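Local coordinates for Cow rumen GH26 endo-mannanase (Metagenome, PDB 6UEH), which probably hydrolyses internal beta-1,4-mannosidic bonds in mannans such as galactomannan, as a family GH26 endo-mannanase from the cow rumen, at residues A[236-241]-A[307-312]; A[360-365]-A[384-389]; A[380-385]-A[423-428]; A[408-413]-A[443-448]. All coordinates share one frame; numbering follows the deposited sequence.

All four contacts are largely buried in the GH26 barrel. Interactions 1, 2 and 3 each join neighbouring parallel strands. In sheet order these strands are 234-238, 306-309, 357-362, 382-387 and 423-429. Interactions 2 and 3 share Gly-384 and Tyr-385 on strand 382-387. Interaction 4 is different: it packs helix 408-417 on the loop 443-448, with no hydrogen bond across it, and its helix has a partly exposed side. Toward the C-terminal strand ends the chemistry turns polar, with histidines, an asparagine and an aspartate in interactions 1 and 2. Interaction 3 mixes backbone bonds with apolar side chains, and interaction 4 is aromatic and aliphatic.

Interaction 1. Residues A[236-241]-A[307-312]; sequences TASWHI and IFRPLH. With ACT (acetate ion), chain D.
His-240 and His-312 cross at about a right angle. The edge of the His-312 ring points at one face of His-240 in an offset edge-to-face pair, planes 69° apart. CE1 of His-312 does the touching, near the rim of that face. With CG between its backbone N and carbonyl carbon (chi1 68°), His-312 has CE1 brought over the face of His-240. Each ring also gives a hydrogen bond to one acetate, probably from the crystallisation liquor. His-240 NE2 meets acetate O at 2.6 Å, and His-312 NE2 meets acetate OXT at 2.9 Å. Asp-206 holds both His-240 ND1 and Ser-238 OG.

Behind the histidines, strands 236-238 and 307-309 run parallel. Thr-236 OG1 donates to Ile-307 O at 2.8 Å, and Ala-237 N reaches the same oxygen at 3.0 Å from the opposite face of the carbonyl. Arg-309 N bonds Ala-237 O at 2.8 Å. On the side of Ala-237 and Phe-308, Trp-239 CB lies near Phe-308 CE1, and Pro-310 CB sits at the indole edge. On the other side, a water in the guanidinium plane links Thr-236 OG1 to Arg-309 NE. Arg-309 also salt-bridges Asp-386 and Glu-428.

Two histidine N-H groups gripping one carboxylate suggest a polar pocket that could take up oxygen-rich groups, consistent with the substrate cleft at the C-terminal end of the barrel.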
# COMPACT_ATOMS: atom_id res chain seq x y z
N THR A 236 -2.59 14.68 7.02
CA THR A 236 -1.81 13.49 7.33
C THR A 236 -0.38 13.92 7.62
O THR A 236 0.08 14.95 7.13
CB THR A 236 -1.84 12.44 6.19
OG1 THR A 236 -1.18 11.24 6.61
CG2 THR A 236 -1.16 12.98 4.94
N ALA A 237 0.34 13.14 8.43
CA ALA A 237 1.71 13.52 8.76
C ALA A 237 2.61 12.32 9.04
O ALA A 237 2.22 11.38 9.73
CB ALA A 237 1.73 14.47 9.94
N SER A 238 3.82 12.37 8.49
CA SER A 238 4.85 11.40 8.81
C SER A 238 5.80 12.00 9.85
O SER A 238 5.58 13.12 10.32
CB SER A 238 5.62 10.98 7.54
OG SER A 238 5.96 12.11 6.75
N TRP A 239 6.84 11.26 10.20
CA TRP A 239 7.74 11.68 11.28
C TRP A 239 9.16 11.18 11.02
O TRP A 239 9.57 10.16 11.57
CB TRP A 239 7.21 11.15 12.62
CG TRP A 239 7.96 11.62 13.84
CD1 TRP A 239 8.58 12.82 14.02
CD2 TRP A 239 8.17 10.87 15.04
NE1 TRP A 239 9.16 12.87 15.27
CE2 TRP A 239 8.92 11.69 15.91
CE3 TRP A 239 7.80 9.59 15.47
CZ2 TRP A 239 9.31 11.26 17.19
CZ3 TRP A 239 8.18 9.18 16.74
CH2 TRP A 239 8.93 10.01 17.58
N HIS A 240 9.89 11.89 10.17
CA HIS A 240 11.27 11.51 9.84
C HIS A 240 12.24 11.82 10.97
O HIS A 240 13.20 12.58 10.79
CB HIS A 240 11.73 12.23 8.56
CG HIS A 240 11.16 11.66 7.30
ND1 HIS A 240 9.87 11.91 6.88
CD2 HIS A 240 11.71 10.86 6.36
CE1 HIS A 240 9.65 11.28 5.74
NE2 HIS A 240 10.75 10.64 5.40
N ILE A 241 12.00 11.22 12.14
CA ILE A 241 12.83 11.49 13.31
C ILE A 241 14.23 10.90 13.14
O ILE A 241 14.40 9.69 12.93
CB ILE A 241 12.17 10.95 14.60
CG1 ILE A 241 13.08 11.17 15.81
CG2 ILE A 241 11.77 9.48 14.47
CD1 ILE A 241 13.33 12.64 16.13
N ILE A 307 -4.29 11.99 10.40
CA ILE A 307 -3.87 10.68 9.91
C ILE A 307 -2.37 10.58 10.15
O ILE A 307 -1.56 11.07 9.36
CB ILE A 307 -4.19 10.48 8.42
CG1 ILE A 307 -5.69 10.69 8.17
CG2 ILE A 307 -3.76 9.09 7.96
CD1 ILE A 307 -6.08 10.69 6.71
N PHE A 308 -2.00 9.96 11.27
CA PHE A 308 -0.62 9.92 11.72
C PHE A 308 0.09 8.68 11.21
O PHE A 308 -0.32 7.55 11.48
CB PHE A 308 -0.58 9.98 13.26
CG PHE A 308 0.80 10.15 13.82
CD1 PHE A 308 1.69 11.06 13.27
CD2 PHE A 308 1.20 9.43 14.93
CE1 PHE A 308 2.96 11.23 13.80
CE2 PHE A 308 2.47 9.59 15.47
CZ PHE A 308 3.35 10.49 14.90
N ARG A 309 1.17 8.89 10.45
CA ARG A 309 1.91 7.80 9.82
C ARG A 309 3.36 7.77 10.29
O ARG A 309 4.28 8.08 9.53
CB ARG A 309 1.83 7.93 8.29
CG ARG A 309 2.34 6.72 7.52
CD ARG A 309 2.03 6.86 6.03
NE ARG A 309 2.59 8.09 5.47
CZ ARG A 309 3.69 8.13 4.71
NH1 ARG A 309 4.34 7.01 4.42
NH2 ARG A 309 4.12 9.30 4.24
N PRO A 310 3.59 7.39 11.56
CA PRO A 310 4.95 7.32 12.07
C PRO A 310 5.62 6.03 11.63
O PRO A 310 4.93 5.15 11.13
CB PRO A 310 4.75 7.35 13.58
CG PRO A 310 3.47 6.59 13.77
CD PRO A 310 2.61 6.92 12.56
N LEU A 311 6.94 5.93 11.82
CA LEU A 311 7.65 4.67 11.63
C LEU A 311 7.32 4.03 10.28
O LEU A 311 7.05 2.84 10.20
CB LEU A 311 7.32 3.70 12.77
CG LEU A 311 7.64 4.22 14.18
CD1 LEU A 311 6.97 3.35 15.24
CD2 LEU A 311 9.14 4.26 14.39
N HIS A 312 7.34 4.85 9.23
CA HIS A 312 6.83 4.45 7.93
C HIS A 312 7.87 3.72 7.08
O HIS A 312 9.06 3.73 7.40
CB HIS A 312 6.30 5.68 7.18
CG HIS A 312 7.36 6.64 6.76
ND1 HIS A 312 8.20 7.26 7.66
CD2 HIS A 312 7.71 7.10 5.54
CE1 HIS A 312 9.03 8.05 7.01
NE2 HIS A 312 8.76 7.98 5.72
C ACT D . 10.08 9.55 2.41
O ACT D . 11.18 9.63 3.00
OXT ACT D . 9.10 9.25 3.12
CH3 ACT D . 9.95 9.80 0.93
O HOH W 1 1.40 10.67 5.79
O HOH W 2 3.37 12.38 5.30
O HOH W 3 6.93 8.77 9.73
O HOH W 4 9.09 7.63 12.52

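Interaction 2. Residues A[360-365]-A[384-389]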
# COMPACT_ATOMS: atom_id res chain seq x y z
N GLU A 360 -1.86 5.19 10.79
CA GLU A 360 -1.62 4.56 9.50
C GLU A 360 -0.24 3.92 9.46
O GLU A 360 0.77 4.59 9.66
CB GLU A 360 -1.75 5.58 8.36
CG GLU A 360 -1.52 4.97 6.98
CD GLU A 360 -1.85 5.93 5.85
OE1 GLU A 360 -1.72 7.15 6.04
OE2 GLU A 360 -2.26 5.45 4.77
N GLN A 361 -0.22 2.62 9.20
CA GLN A 361 1.04 1.90 9.11
C GLN A 361 1.30 1.45 7.68
O GLN A 361 0.42 0.90 7.02
CB GLN A 361 1.03 0.69 10.04
CG GLN A 361 2.34 -0.09 10.06
CD GLN A 361 2.35 -1.19 11.10
OE1 GLN A 361 1.50 -2.08 11.08
NE2 GLN A 361 3.31 -1.13 12.01
N ASN A 362 2.52 1.70 7.20
CA ASN A 362 2.92 1.23 5.88
C ASN A 362 3.10 -0.29 5.88
O ASN A 362 3.56 -0.87 6.86
CB ASN A 362 4.22 1.90 5.43
CG ASN A 362 3.97 3.21 4.69
OD1 ASN A 362 4.42 4.27 5.13
ND2 ASN A 362 3.27 3.14 3.57
N LEU A 363 2.72 -0.91 4.78
CA LEU A 363 3.08 -2.30 4.52
C LEU A 363 3.55 -2.40 3.09
O LEU A 363 3.19 -1.57 2.25
CB LEU A 363 1.89 -3.24 4.77
CG LEU A 363 1.46 -3.49 6.22
CD1 LEU A 363 0.19 -4.33 6.26
CD2 LEU A 363 2.57 -4.17 7.00
N TYR A 364 4.38 -3.39 2.81
CA TYR A 364 4.74 -3.70 1.43
C TYR A 364 4.13 -5.04 1.04
O TYR A 364 3.53 -5.72 1.86
CB TYR A 364 6.26 -3.70 1.26
CG TYR A 364 6.84 -2.30 1.26
CD1 TYR A 364 6.91 -1.56 0.09
CD2 TYR A 364 7.29 -1.72 2.43
CE1 TYR A 364 7.43 -0.28 0.08
CE2 TYR A 364 7.81 -0.44 2.44
CZ TYR A 364 7.88 0.28 1.26
OH TYR A 364 8.40 1.55 1.26
N ALA A 365 4.28 -5.41 -0.23
CA ALA A 365 3.68 -6.64 -0.72
C ALA A 365 4.69 -7.49 -1.48
O ALA A 365 4.33 -8.20 -2.42
CB ALA A 365 2.49 -6.32 -1.62
N GLY A 384 -1.03 2.01 4.71
CA GLY A 384 -0.51 2.85 3.65
C GLY A 384 0.44 2.10 2.75
O GLY A 384 1.18 1.22 3.20
N TYR A 385 0.42 2.42 1.46
CA TYR A 385 1.41 1.87 0.54
C TYR A 385 2.13 3.02 -0.17
O TYR A 385 1.49 3.91 -0.73
CB TYR A 385 0.78 0.93 -0.48
CG TYR A 385 1.82 0.25 -1.35
CD1 TYR A 385 2.60 -0.78 -0.84
CD2 TYR A 385 2.03 0.65 -2.67
CE1 TYR A 385 3.57 -1.40 -1.62
CE2 TYR A 385 2.99 0.03 -3.45
CZ TYR A 385 3.76 -0.99 -2.92
OH TYR A 385 4.72 -1.60 -3.69
N ASP A 386 3.45 3.00 -0.12
CA ASP A 386 4.24 4.03 -0.78
C ASP A 386 4.73 3.52 -2.13
O ASP A 386 5.64 2.69 -2.21
CB ASP A 386 5.41 4.46 0.11
CG ASP A 386 4.95 5.23 1.33
OD1 ASP A 386 3.73 5.24 1.61
OD2 ASP A 386 5.80 5.83 2.01
N LYS A 387 4.10 4.02 -3.19
CA LYS A 387 4.29 3.48 -4.53
C LYS A 387 5.20 4.34 -5.39
O LYS A 387 4.77 5.34 -5.97
CB LYS A 387 2.94 3.32 -5.24
CG LYS A 387 3.03 2.75 -6.64
CD LYS A 387 1.82 3.12 -7.47
CE LYS A 387 1.72 4.63 -7.66
NZ LYS A 387 2.92 5.18 -8.35
N TYR A 388 6.46 3.93 -5.49
CA TYR A 388 7.40 4.60 -6.38
C TYR A 388 7.81 3.65 -7.48
O TYR A 388 8.71 2.83 -7.31
CB TYR A 388 8.62 5.10 -5.60
CG TYR A 388 8.31 6.24 -4.65
CD1 TYR A 388 8.34 7.55 -5.09
CD2 TYR A 388 7.97 5.99 -3.32
CE1 TYR A 388 8.06 8.60 -4.23
CE2 TYR A 388 7.68 7.04 -2.46
CZ TYR A 388 7.73 8.34 -2.92
OH TYR A 388 7.45 9.39 -2.07
N ASN A 389 7.13 3.74 -8.62
CA ASN A 389 7.33 2.78 -9.70
C ASN A 389 7.69 3.41 -11.04
O ASN A 389 7.40 2.82 -12.09
CB ASN A 389 6.08 1.90 -9.85
CG ASN A 389 4.81 2.71 -10.08
OD1 ASN A 389 4.84 3.93 -10.14
ND2 ASN A 389 3.69 2.01 -10.20
O HOH W 5 4.48 0.70 1.65
O HOH W 6 8.45 2.77 -1.10
O HOH W 7 5.50 -4.00 -2.63
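Asn-362 carries the polar side-chain part of this contact, reaching Gly-384 and Asp-386 with one amide nitrogen. ND2 donates to Asp-386 OD1 at 2.9 Å, coming from above the carboxylate plane. Asp-386 CG lies anti to its carbonyl carbon (chi1 -70°), which puts OD1 within reach of ND2. The amide and carboxylate planes stand 86° apart. Asn-362 ND2 also gives a weak bond to Gly-384 O at 2.9 Å. Asn-362 OD1 accepts from Arg-309, so both ends of the amide are used and its rotation is fixed. A leucine here would probably leave Asp-386 OD1 without this donor and Arg-309 NH1 with one partner fewer.

Backbone bonds join the parallel strands. Gly-384 N meets Gln-361 O at 2.9 Å, and Leu-363 N meets Gly-384 O at 3.1 Å. Glu-360 OE1 is hydrogen-bonded to Tyr-447 OH. Its OE2 lies 3.3 Å from Gly-384 CA, and a CB on the glycine would clash with it.

Past the end of strand 360-362, Tyr-364 meets Tyr-385 at about a right angle, CD1 to CE1. Leu-363 O lies at the edge of the Tyr-385 ring.

Three waters bridge the segments. One links Leu-363 O to Asp-386 N over the centre of the Tyr-364 ring. Others join Tyr-364 OH to Asp-386 O and Tyr-385 OH to Ala-365 N.

Parallel neighbours opening into a polar network at their C-terminal ends are characteristic of a TIM-barrel glycoside hydrolase.

Interaction 3. Residues A[380-385]-A[423-428]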
# COMPACT_ATOMS: atom_id res chain seq x y z
N VAL A 380 -3.46 -0.52 14.70
CA VAL A 380 -3.41 0.14 13.40
C VAL A 380 -4.83 0.49 12.91
O VAL A 380 -5.75 -0.31 13.07
CB VAL A 380 -2.70 -0.74 12.34
CG1 VAL A 380 -2.64 -0.05 10.99
CG2 VAL A 380 -1.29 -1.11 12.81
N ASP A 381 -4.99 1.67 12.31
CA ASP A 381 -6.30 2.11 11.82
C ASP A 381 -6.38 2.18 10.30
O ASP A 381 -7.47 2.34 9.74
CB ASP A 381 -6.64 3.49 12.40
CG ASP A 381 -6.67 3.49 13.91
OD1 ASP A 381 -7.20 2.53 14.50
OD2 ASP A 381 -6.16 4.46 14.51
N MET A 382 -5.24 2.09 9.64
CA MET A 382 -5.18 2.27 8.19
C MET A 382 -3.87 1.71 7.66
O MET A 382 -2.84 1.79 8.32
CB MET A 382 -5.31 3.75 7.83
CG MET A 382 -5.30 4.06 6.34
SD MET A 382 -5.36 5.84 5.99
CE MET A 382 -6.89 6.30 6.81
N ILE A 383 -3.91 1.13 6.46
CA ILE A 383 -2.70 0.64 5.81
C ILE A 383 -2.29 1.57 4.68
O ILE A 383 -3.08 1.90 3.81
CB ILE A 383 -2.90 -0.78 5.24
CG1 ILE A 383 -3.34 -1.75 6.34
CG2 ILE A 383 -1.61 -1.27 4.59
CD1 ILE A 383 -2.34 -1.90 7.46
N GLY A 384 -1.03 2.01 4.71
CA GLY A 384 -0.51 2.85 3.65
C GLY A 384 0.44 2.10 2.75
O GLY A 384 1.18 1.22 3.20
N TYR A 385 0.42 2.42 1.46
CA TYR A 385 1.41 1.87 0.54
C TYR A 385 2.13 3.02 -0.17
O TYR A 385 1.49 3.91 -0.73
CB TYR A 385 0.78 0.93 -0.48
CG TYR A 385 1.82 0.25 -1.35
CD1 TYR A 385 2.60 -0.78 -0.84
CD2 TYR A 385 2.03 0.65 -2.67
CE1 TYR A 385 3.57 -1.40 -1.62
CE2 TYR A 385 2.99 0.03 -3.45
CZ TYR A 385 3.76 -0.99 -2.92
OH TYR A 385 4.72 -1.60 -3.69
N MET A 423 -8.74 0.05 5.92
CA MET A 423 -8.70 0.74 4.64
C MET A 423 -7.27 0.84 4.14
O MET A 423 -6.33 0.90 4.93
CB MET A 423 -9.33 2.13 4.75
CG MET A 423 -10.83 2.11 4.98
SD MET A 423 -11.51 3.77 5.13
CE MET A 423 -10.73 4.33 6.64
N ILE A 424 -7.11 0.85 2.82
CA ILE A 424 -5.78 0.88 2.21
C ILE A 424 -5.63 2.08 1.29
O ILE A 424 -6.53 2.40 0.52
CB ILE A 424 -5.52 -0.40 1.41
CG1 ILE A 424 -5.80 -1.61 2.29
CG2 ILE A 424 -4.09 -0.43 0.89
CD1 ILE A 424 -5.46 -2.87 1.64
N SER A 425 -4.48 2.74 1.38
CA SER A 425 -4.24 3.95 0.60
C SER A 425 -2.86 3.99 -0.05
O SER A 425 -1.98 3.20 0.27
CB SER A 425 -4.41 5.17 1.49
OG SER A 425 -3.39 5.21 2.47
N LEU A 426 -2.69 4.94 -0.97
CA LEU A 426 -1.37 5.27 -1.49
C LEU A 426 -0.83 6.44 -0.68
O LEU A 426 -1.03 7.60 -1.03
CB LEU A 426 -1.43 5.63 -2.98
CG LEU A 426 -1.76 4.48 -3.93
CD1 LEU A 426 -1.97 4.99 -5.35
CD2 LEU A 426 -0.66 3.42 -3.90
N ALA A 427 -0.17 6.13 0.43
CA ALA A 427 0.32 7.14 1.37
C ALA A 427 1.37 8.04 0.74
O ALA A 427 1.49 9.21 1.08
CB ALA A 427 0.87 6.48 2.62
N GLU A 428 2.16 7.46 -0.17
CA GLU A 428 3.13 8.21 -0.96
C GLU A 428 3.20 7.63 -2.37
O GLU A 428 2.96 6.43 -2.56
CB GLU A 428 4.54 8.17 -0.34
CG GLU A 428 4.68 8.80 1.02
CD GLU A 428 6.13 8.82 1.49
OE1 GLU A 428 7.03 8.68 0.63
OE2 GLU A 428 6.36 8.97 2.70
O HOH W 8 -9.49 1.26 8.36
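The Tyr-385 ring meets Leu-426 at its edge, with CD2 of the leucine near the ring plane and 4.1 Å from Tyr-385 CD2. The side chains of Tyr-385 and Leu-426 approach at a slant. Neither face of the ring is stacked upon by 423-428. Tyr-385 CG is anti to the backbone N (chi1 -174°), which lays the ring along the helix face of the sheet with its edge reaching Leu-426. Ile-410 and Leu-414 of helix 408-417 also touch this tyrosine.

Parallel backbone bonds hold the strands. Ile-383 N bonds Met-423 O at 2.9 Å, almost straight (173°). Ser-425 N bonds Ile-383 O at 2.9 Å, and Tyr-385 N bonds Ser-425 O at 2.8 Å. The last bond, Ala-427 N to Tyr-385 O, is weak. Before the first bond, a water joins Asp-381 O to Met-423 N.

Ile-383 CB packs near Ile-424 CG1 on the helix side. On the other side, inside the barrel, Met-382 CE and Met-423 CE meet at 4.3 Å, beside Leu-161 of helix 152-164. Met-382 SD lies near Ser-425 OG. Gly-384 CA is backed by Ala-427 CB at 4.0 Å; a CB on the glycine would run into that methyl.

This is the strand pair of a beta-alpha-beta unit, crossed over by helix 408-417. Backbone bonds satisfy buried polar groups of these barrel strands. The helix face is apolar; the inner face is mixed, methionines at one end and Ser-425 further along. The weak Ala-427 bond marks a corner, after which Lys-387 pairs with Glu-428. Glu-428 OE2 salt-bridges Arg-309, and its carboxylate lies near the bound acetate.

Interaction 4. Residues A[408-413]-A[443-448]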
# COMPACT_ATOMS: atom_id res chain seq x y z
N THR A 408 -3.12 -2.84 -9.05
CA THR A 408 -4.24 -3.55 -8.45
C THR A 408 -3.83 -4.81 -7.66
O THR A 408 -4.36 -5.03 -6.56
CB THR A 408 -5.27 -3.93 -9.53
OG1 THR A 408 -5.63 -2.75 -10.26
CG2 THR A 408 -6.52 -4.54 -8.91
N PRO A 409 -2.90 -5.64 -8.18
CA PRO A 409 -2.46 -6.78 -7.37
C PRO A 409 -1.89 -6.40 -6.00
O PRO A 409 -2.11 -7.12 -5.03
CB PRO A 409 -1.38 -7.43 -8.24
CG PRO A 409 -1.77 -7.09 -9.62
CD PRO A 409 -2.33 -5.70 -9.55
N ILE A 410 -1.17 -5.28 -5.93
CA ILE A 410 -0.63 -4.81 -4.66
C ILE A 410 -1.76 -4.44 -3.71
O ILE A 410 -1.72 -4.77 -2.52
CB ILE A 410 0.31 -3.60 -4.84
CG1 ILE A 410 1.54 -3.99 -5.66
CG2 ILE A 410 0.73 -3.04 -3.48
CD1 ILE A 410 2.54 -2.86 -5.84
N PHE A 411 -2.77 -3.76 -4.24
CA PHE A 411 -3.91 -3.37 -3.42
C PHE A 411 -4.58 -4.58 -2.78
O PHE A 411 -4.83 -4.60 -1.58
CB PHE A 411 -4.93 -2.59 -4.25
CG PHE A 411 -6.18 -2.24 -3.49
CD1 PHE A 411 -6.19 -1.16 -2.61
CD2 PHE A 411 -7.33 -2.99 -3.64
CE1 PHE A 411 -7.33 -0.84 -1.90
CE2 PHE A 411 -8.48 -2.67 -2.93
CZ PHE A 411 -8.48 -1.60 -2.06
N TYR A 412 -4.86 -5.61 -3.58
CA TYR A 412 -5.60 -6.75 -3.06
C TYR A 412 -4.73 -7.69 -2.23
O TYR A 412 -5.24 -8.43 -1.39
CB TYR A 412 -6.29 -7.50 -4.21
CG TYR A 412 -7.52 -6.77 -4.67
CD1 TYR A 412 -8.69 -6.81 -3.91
CD2 TYR A 412 -7.52 -6.00 -5.82
CE1 TYR A 412 -9.82 -6.13 -4.31
CE2 TYR A 412 -8.65 -5.31 -6.22
CZ TYR A 412 -9.80 -5.39 -5.46
OH TYR A 412 -10.94 -4.71 -5.85
N THR A 413 -3.42 -7.66 -2.46
CA THR A 413 -2.50 -8.39 -1.60
C THR A 413 -2.53 -7.79 -0.19
O THR A 413 -2.64 -8.51 0.81
CB THR A 413 -1.06 -8.36 -2.14
OG1 THR A 413 -1.00 -9.06 -3.39
CG2 THR A 413 -0.09 -9.01 -1.16
N ALA A 443 -9.21 -0.75 -8.28
CA ALA A 443 -8.11 -0.53 -7.35
C ALA A 443 -8.53 0.56 -6.37
O ALA A 443 -8.29 1.75 -6.61
CB ALA A 443 -6.84 -0.15 -8.10
N ALA A 444 -9.15 0.15 -5.27
CA ALA A 444 -9.88 1.07 -4.40
C ALA A 444 -9.01 1.77 -3.36
O ALA A 444 -9.46 1.97 -2.23
CB ALA A 444 -11.01 0.32 -3.70
N TRP A 445 -7.79 2.15 -3.74
CA TRP A 445 -6.93 2.97 -2.88
C TRP A 445 -7.72 4.13 -2.31
O TRP A 445 -8.37 4.87 -3.05
CB TRP A 445 -5.72 3.51 -3.65
CG TRP A 445 -4.87 2.48 -4.34
CD1 TRP A 445 -4.89 2.17 -5.67
CD2 TRP A 445 -3.86 1.66 -3.75
NE1 TRP A 445 -3.96 1.19 -5.94
CE2 TRP A 445 -3.31 0.86 -4.77
CE3 TRP A 445 -3.37 1.51 -2.45
CZ2 TRP A 445 -2.30 -0.07 -4.54
CZ3 TRP A 445 -2.37 0.59 -2.22
CH2 TRP A 445 -1.84 -0.19 -3.26
N LEU A 446 -7.68 4.30 -0.99
CA LEU A 446 -8.46 5.33 -0.31
C LEU A 446 -8.07 6.74 -0.74
O LEU A 446 -8.93 7.59 -0.97
CB LEU A 446 -8.32 5.21 1.21
CG LEU A 446 -8.95 6.33 2.03
CD1 LEU A 446 -10.45 6.42 1.78
CD2 LEU A 446 -8.66 6.14 3.52
N TYR A 447 -6.77 6.99 -0.83
CA TYR A 447 -6.28 8.28 -1.31
C TYR A 447 -4.93 8.15 -1.99
O TYR A 447 -4.29 7.09 -1.93
CB TYR A 447 -6.22 9.31 -0.16
CG TYR A 447 -5.13 9.12 0.89
CD1 TYR A 447 -3.86 9.68 0.71
CD2 TYR A 447 -5.38 8.44 2.07
CE1 TYR A 447 -2.87 9.53 1.67
CE2 TYR A 447 -4.39 8.29 3.04
CZ TYR A 447 -3.14 8.84 2.84
OH TYR A 447 -2.16 8.70 3.80
N PHE A 448 -4.50 9.21 -2.67
CA PHE A 448 -3.16 9.27 -3.24
C PHE A 448 -2.44 10.50 -2.72
O PHE A 448 -3.07 11.43 -2.23
CB PHE A 448 -3.19 9.26 -4.78
CG PHE A 448 -3.92 10.44 -5.40
CD1 PHE A 448 -3.33 11.69 -5.48
CD2 PHE A 448 -5.18 10.27 -5.95
CE1 PHE A 448 -3.99 12.76 -6.06
CE2 PHE A 448 -5.85 11.33 -6.54
CZ PHE A 448 -5.25 12.57 -6.60
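Phe-411 of helix 408-417 packs on Ala-444 and Trp-445 at the outer layer of the TIM barrel. Backbone bonds tie Leu-446 to Ile-424 and Ile-170, so the 443-448 loop bridges strands 423-429 and 169-174.

The tight part is around Phe-411. A chi1 of 176° swings its ring across Ala-444, with the edge to the five-membered ring of Trp-445, planes 69° apart. Phe-411 CB sits over the six-membered ring of Trp-445 in a CH-pi contact, 4.0 Å from its centroid. Ala-444 N lies over the centre of the Phe-411 ring, and Ala-444 CB touches Phe-411 CZ at 3.6 Å. With an alanine here, a gap would probably open over Ala-444 and the Trp-445 face would lose its edge contact.

The other side is looser. Pro-409 is exposed and points away from the loop. Thr-413 is partly exposed and does not touch it. Tyr-412, also partly exposed, makes a weak hydrogen bond from OH to His-442 O just before the loop. At the start of the helix, Thr-408 OG1 lies 3.6 Å from Ala-443 CB, and it is hydrogen-bonded to Glu-441.

Trp-445 is fixed at its rim as well: NE1 bonds the backbone O of Ala-406, and Ile-410 CG2 meets CH2 of Trp-445 edge-on at 3.8 Å.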